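PDB 6ULO: DUF7790 domain-containing protein from Leptospira interrogans serogroup Icterohaemorrhagiae serovar copenhageni, which is of unknown function but has a Rossmann-like core and probably belongs to the NADP-binding Rossmann superfamily, with a predicted transmembrane helix in the natural protein. Local coordinates for residues Val68-Glu73 / Ile220-Asn225; Phe86-Asp91 / Lys190-Arg195. All coordinates share one frame; numbering follows the deposited sequence. Where two conformers were deposited one is given.

Interaction 1. Residues Val68-Glu73 / Ile220-Asn225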
loop_
_atom_site.group_PDB
_atom_site.type_symbol
_atom_site.label_atom_id
_atom_site.label_comp_id
_atom_site.label_asym_id
_atom_site.label_seq_id
_atom_site.Cartn_x
_atom_site.Cartn_y
_atom_site.Cartn_z
ATOM N N VAL A 68 6.066 2.392 0.974
ATOM C CA VAL A 68 5.383 3.122 -0.105
ATOM C C VAL A 68 4.436 2.155 -0.800
ATOM O O VAL A 68 4.860 1.060 -1.175
ATOM C CB VAL A 68 6.390 3.661 -1.138
ATOM C CG1 VAL A 68 5.656 4.395 -2.259
ATOM C CG2 VAL A 68 7.434 4.534 -0.421
ATOM N N GLY A 69 3.173 2.530 -0.985
ATOM C CA GLY A 69 2.282 1.628 -1.706
ATOM C C GLY A 69 1.140 2.305 -2.413
ATOM O O GLY A 69 0.616 3.335 -1.959
ATOM N N VAL A 70 0.739 1.705 -3.542
ATOM C CA VAL A 70 -0.505 2.043 -4.215
ATOM C C VAL A 70 -1.664 1.372 -3.478
ATOM O O VAL A 70 -1.472 0.420 -2.711
ATOM C CB VAL A 70 -0.471 1.629 -5.704
ATOM C CG1 VAL A 70 0.766 2.219 -6.401
ATOM C CG2 VAL A 70 -0.527 0.112 -5.843
ATOM N N GLY A 71 -2.893 1.849 -3.729
ATOM C CA GLY A 71 -4.031 1.165 -3.132
ATOM C C GLY A 71 -4.398 1.615 -1.740
ATOM O O GLY A 71 -4.157 2.765 -1.362
ATOM N N SER A 72 -5.004 0.733 -0.961
ATOM C CA SER A 72 -5.760 1.146 0.213
ATOM C C SER A 72 -5.367 0.388 1.478
ATOM O O SER A 72 -4.188 0.319 1.827
ATOM C CB SER A 72 -7.245 1.020 -0.142
ATOM O OG SER A 72 -7.481 1.801 -1.297
ATOM N N GLU A 73 -6.355 -0.208 2.180
ATOM C CA GLU A 73 -6.088 -0.775 3.502
ATOM C C GLU A 73 -5.111 -1.937 3.506
ATOM O O GLU A 73 -4.491 -2.203 4.551
ATOM C CB GLU A 73 -7.392 -1.220 4.207
ATOM C CG GLU A 73 -8.218 -0.034 4.682
ATOM C CD GLU A 73 -9.587 -0.537 5.051
ATOM O OE1 GLU A 73 -10.442 -0.640 4.132
ATOM O OE2 GLU A 73 -9.801 -0.878 6.227
ATOM N N ILE A 220 9.768 -1.263 1.916
ATOM C CA ILE A 220 8.830 -1.991 1.065
ATOM C C ILE A 220 8.214 -1.007 0.089
ATOM O O ILE A 220 7.793 0.088 0.489
ATOM C CB ILE A 220 7.689 -2.632 1.890
ATOM C CG1 ILE A 220 8.210 -3.728 2.830
ATOM C CG2 ILE A 220 6.602 -3.212 0.924
ATOM C CD1 ILE A 220 7.168 -4.303 3.732
ATOM N N ILE A 221 8.132 -1.399 -1.183
ATOM C CA ILE A 221 7.268 -0.715 -2.133
ATOM C C ILE A 221 6.263 -1.720 -2.684
ATOM O O ILE A 221 6.647 -2.796 -3.170
ATOM C CB ILE A 221 8.051 0.061 -3.216
ATOM C CG1 ILE A 221 7.087 0.899 -4.044
ATOM C CG2 ILE A 221 8.931 -0.858 -4.084
ATOM C CD1 ILE A 221 7.773 1.995 -4.830
ATOM N N TYR A 222 4.970 -1.407 -2.559
ATOM C CA TYR A 222 3.890 -2.297 -2.973
ATOM C C TYR A 222 3.214 -1.737 -4.218
ATOM O O TYR A 222 2.745 -0.590 -4.219
ATOM C CB TYR A 222 2.883 -2.443 -1.822
ATOM C CG TYR A 222 1.548 -3.077 -2.228
ATOM C CD1 TYR A 222 1.399 -4.477 -2.342
ATOM C CD2 TYR A 222 0.443 -2.286 -2.495
ATOM C CE1 TYR A 222 0.166 -5.031 -2.688
ATOM C CE2 TYR A 222 -0.791 -2.853 -2.823
ATOM C CZ TYR A 222 -0.915 -4.223 -2.925
ATOM O OH TYR A 222 -2.125 -4.742 -3.278
ATOM N N PHE A 223 3.169 -2.543 -5.275
ATOM C CA PHE A 223 2.577 -2.169 -6.552
ATOM C C PHE A 223 1.239 -2.825 -6.830
ATOM O O PHE A 223 0.681 -2.581 -7.891
ATOM C CB PHE A 223 3.505 -2.518 -7.710
ATOM C CG PHE A 223 4.821 -1.781 -7.682
ATOM C CD1 PHE A 223 4.874 -0.389 -7.579
ATOM C CD2 PHE A 223 6.029 -2.485 -7.777
ATOM C CE1 PHE A 223 6.115 0.280 -7.600
ATOM C CE2 PHE A 223 7.258 -1.814 -7.800
ATOM C CZ PHE A 223 7.291 -0.448 -7.712
ATOM N N SER A 224 0.749 -3.724 -5.964
ATOM C CA SER A 224 -0.395 -4.553 -6.338
ATOM C C SER A 224 -0.085 -5.195 -7.681
ATOM O O SER A 224 1.065 -5.567 -7.903
ATOM C CB SER A 224 -1.691 -3.727 -6.276
ATOM O OG SER A 224 -2.822 -4.548 -6.555
ATOM N N ASN A 225 -1.056 -5.272 -8.588
ATOM C CA ASN A 225 -0.782 -5.737 -9.943
ATOM C C ASN A 225 -0.721 -4.581 -10.923
ATOM O O ASN A 225 -0.933 -4.779 -12.130
ATOM C CB ASN A 225 -1.783 -6.815 -10.404
ATOM C CG ASN A 225 -3.153 -6.261 -10.692
ATOM O OD1 ASN A 225 -3.640 -5.387 -9.936
ATOM N ND2 ASN A 225 -3.813 -6.767 -11.741
#
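Val68 and Gly69 pair in parallel with Ile221 and Tyr222 at the centre of a Rossmann-like sheet, joining strands 66-69 and 218-222, the first and fourth in its 3-2-1-4-5 order. The touching parts run within 5° of each other, and three backbone hydrogen bonds fix the register. Val68 N donates to Ile220 O at 2.9 Å, and Tyr222 N returns a bond to Val68 O at 2.8 Å. The third, from Val70 N to Tyr222 O at 3.1 Å, carries the pairing past the end of strand 66-69 into the glycine-containing turn.

Val68 and Ile221 lie side by side on one sheet face, with Val68 CB 4.1 Å from Ile221 CG1. Beyond the strands, Val70 reaches over the opposing backbone with one branch, CG2, which comes within 3.6 Å of Phe223 C and then meets Ser224 CB.

Tyr222 has its CG anti to the backbone N (chi1 166°), which lays the ring alongside the turn; Ser224 N sits over the centre of one face. The phenol oxygen hydrogen-bonds with Glu50 and Gln74, and Glu50 also holds Ser224 OG, tying the ring and the following bend to one carboxylate. Asn75, at the start of helix 74-82, donates through ND2 to Val70 O. That same carbonyl oxygen lies in the plane of the Tyr222 ring, at its edge, 3.3 Å from CD2.

Interaction 2. Residues Phe86-Asp91 / Lys190-Arg195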
loop_
_atom_site.group_PDB
_atom_site.type_symbol
_atom_site.label_atom_id
_atom_site.label_comp_id
_atom_site.label_asym_id
_atom_site.label_seq_id
_atom_site.Cartn_x
_atom_site.Cartn_y
_atom_site.Cartn_z
ATOM N N PHE A 86 7.222 4.738 8.642
ATOM C CA PHE A 86 6.353 5.735 8.028
ATOM C C PHE A 86 5.720 5.063 6.828
ATOM O O PHE A 86 6.300 4.129 6.267
ATOM C CB PHE A 86 7.139 6.967 7.541
ATOM C CG PHE A 86 7.970 7.635 8.610
ATOM C CD1 PHE A 86 7.398 8.592 9.443
ATOM C CD2 PHE A 86 9.294 7.291 8.817
ATOM C CE1 PHE A 86 8.121 9.200 10.455
ATOM C CE2 PHE A 86 10.040 7.907 9.829
ATOM C CZ PHE A 86 9.435 8.853 10.658
ATOM N N ILE A 87 4.522 5.511 6.466
ATOM C CA ILE A 87 3.760 4.909 5.374
ATOM C C ILE A 87 3.323 5.993 4.397
ATOM O O ILE A 87 2.492 6.842 4.754
ATOM C CB ILE A 87 2.522 4.158 5.887
ATOM C CG1 ILE A 87 2.889 3.103 6.920
ATOM C CG2 ILE A 87 1.745 3.566 4.706
ATOM C CD1 ILE A 87 1.689 2.440 7.572
ATOM N N TYR A 88 3.845 5.948 3.164
ATOM C CA TYR A 88 3.283 6.733 2.067
ATOM C C TYR A 88 2.256 5.890 1.302
ATOM O O TYR A 88 2.571 4.798 0.820
ATOM C CB TYR A 88 4.380 7.156 1.091
ATOM C CG TYR A 88 5.096 8.434 1.466
ATOM C CD1 TYR A 88 4.405 9.630 1.640
ATOM C CD2 TYR A 88 6.494 8.475 1.497
ATOM C CE1 TYR A 88 5.090 10.845 1.906
ATOM C CE2 TYR A 88 7.184 9.675 1.730
ATOM C CZ TYR A 88 6.465 10.836 1.923
ATOM O OH TYR A 88 7.158 11.982 2.138
ATOM N N LEU A 89 1.048 6.396 1.181
ATOM C CA LEU A 89 0.001 5.773 0.372
ATOM C C LEU A 89 -0.122 6.654 -0.852
ATOM O O LEU A 89 -0.780 7.696 -0.817
ATOM C CB LEU A 89 -1.307 5.671 1.154
ATOM C CG LEU A 89 -1.184 4.875 2.459
ATOM C CD1 LEU A 89 -2.491 4.937 3.195
ATOM C CD2 LEU A 89 -0.843 3.427 2.166
ATOM N N MET A 90 0.545 6.262 -1.929
ATOM C CA MET A 90 0.603 7.070 -3.142
ATOM C C MET A 90 -0.305 6.437 -4.184
ATOM O O MET A 90 -0.064 5.296 -4.592
ATOM C CB MET A 90 2.029 7.143 -3.707
ATOM C CG MET A 90 2.081 8.029 -4.939
ATOM S SD MET A 90 3.686 7.981 -5.833
ATOM C CE MET A 90 3.467 6.474 -6.755
ATOM N N ASP A 91 -1.320 7.159 -4.644
ATOM C CA ASP A 91 -2.215 6.623 -5.663
ATOM C C ASP A 91 -2.574 7.721 -6.651
ATOM O O ASP A 91 -2.439 8.914 -6.369
ATOM C CB ASP A 91 -3.460 5.991 -5.018
ATOM C CG ASP A 91 -4.127 4.937 -5.884
ATOM O OD1 ASP A 91 -3.757 3.748 -5.714
ATOM O OD2 ASP A 91 -5.034 5.298 -6.686
ATOM N N LYS A 190 2.112 9.794 10.594
ATOM C CA LYS A 190 3.074 9.006 9.848
ATOM C C LYS A 190 2.458 8.168 8.759
ATOM O O LYS A 190 3.195 7.404 8.123
ATOM C CB LYS A 190 3.877 8.132 10.807
ATOM C CG LYS A 190 4.714 8.914 11.817
ATOM C CD LYS A 190 5.388 7.981 12.797
ATOM C CE LYS A 190 6.361 8.721 13.680
ATOM N NZ LYS A 190 6.817 7.811 14.776
ATOM N N ILE A 191 1.160 8.302 8.514
ATOM C CA ILE A 191 0.502 7.664 7.371
ATOM C C ILE A 191 0.061 8.806 6.484
ATOM O O ILE A 191 -0.754 9.640 6.913
ATOM C CB ILE A 191 -0.701 6.790 7.778
ATOM C CG1 ILE A 191 -0.332 5.853 8.917
ATOM C CG2 ILE A 191 -1.181 6.029 6.540
ATOM C CD1 ILE A 191 -1.486 4.937 9.363
ATOM N N LEU A 192 0.613 8.858 5.275
ATOM C CA LEU A 192 0.533 10.048 4.430
ATOM C C LEU A 192 -0.053 9.670 3.084
ATOM O O LEU A 192 0.657 9.116 2.218
ATOM C CB LEU A 192 1.901 10.705 4.248
ATOM C CG LEU A 192 2.554 11.113 5.575
ATOM C CD1 LEU A 192 3.698 10.168 5.874
ATOM C CD2 LEU A 192 3.075 12.527 5.514
ATOM N N PRO A 193 -1.320 9.991 2.836
ATOM C CA PRO A 193 -1.885 9.779 1.501
ATOM C C PRO A 193 -1.448 10.886 0.573
ATOM O O PRO A 193 -1.624 12.065 0.885
ATOM C CB PRO A 193 -3.393 9.844 1.731
ATOM C CG PRO A 193 -3.608 10.105 3.173
ATOM C CD PRO A 193 -2.316 10.521 3.788
ATOM N N ILE A 194 -0.871 10.523 -0.554
ATOM C CA ILE A 194 -0.318 11.504 -1.482
ATOM C C ILE A 194 -0.730 11.153 -2.904
ATOM O O ILE A 194 -0.961 9.978 -3.244
ATOM C CB ILE A 194 1.208 11.640 -1.355
ATOM C CG1 ILE A 194 1.939 10.300 -1.563
ATOM C CG2 ILE A 194 1.594 12.308 -0.040
ATOM C CD1 ILE A 194 3.491 10.455 -1.697
ATOM N N ARG A 195 -0.827 12.183 -3.729
ATOM C CA ARG A 195 -1.271 12.039 -5.110
ATOM C C ARG A 195 -0.078 11.762 -6.019
ATOM O O ARG A 195 0.827 12.597 -6.132
ATOM C CB ARG A 195 -1.910 13.349 -5.569
ATOM C CG ARG A 195 -3.143 13.757 -4.767
ATOM C CD ARG A 195 -3.707 15.094 -5.301
ATOM N NE ARG A 195 -2.715 16.164 -5.210
ATOM C CZ ARG A 195 -2.529 16.898 -4.115
ATOM N NH1 ARG A 195 -3.285 16.672 -3.038
ATOM N NH2 ARG A 195 -1.590 17.855 -4.084
#
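Lys190 runs its extended chain past the Phe86 ring, and the contact can be followed atom by atom. Its CB lies 3.8 Å from Phe86 CD1, and CG comes closer to that same CD1, at 3.6 Å. Further out the chain shifts to the next ring atom: CD is 3.8 Å from Phe86 CE1 and CE keeps within 3.7 Å of it. Beyond the ring, NZ forms salt bridges with Glu188 and Glu20, so the methylene run crosses the ring obliquely while the ammonium group is held by two carboxylates.

From here strands 86-91 and 191-195 continue in parallel at 23° to each other, the second and third strands of the Rossmann-like order, with 191-195 outermost in the chain's sheet. Five backbone hydrogen bonds, the first to Lys190 O just ahead of strand 191-195, join the two segments, the longest being Asp91 N to Ile194 O at 3.2 Å. Pro193 costs the pairing no bond, because its N lies on the side turned away from 86-91.

On the face packed by helices 74-82 and 94-109, Leu89 CD1 meets Ile191 CG2 at 3.8 Å. On the other face, Ile194 carries CG1 between its backbone N and carbonyl carbon (chi1 57°), which directs CG1 against Met90 CB and places CD1 3.6 Å from Tyr88 CD1. Leu192 CB approaches the same Tyr88 atom, while the Tyr88 hydroxyl hydrogen-bonds to Leu27 O in helix 18-28, which also packs on Phe86.

Overall arrangement
Interactions 1 and 2 are successive parts of one sheet, their centres about 10 Å apart, and interaction 2 is nested along the chain inside the loop that interaction 1 closes. Strands 66-69 and 86-91 are direct neighbours, as the 2.9 Å approach of Met90 N to Gly69 O, a probable hydrogen bond, attests. At the strand ends Asp91 OD1 lies 2.9 Å from Gly71 N, probably hydrogen-bonded, linking the end of the second strand to the turn after the first. In Rossmann folds a glycine-rich turn and an acidic residue at these positions often border a cofactor pocket; whether they do so here is not established.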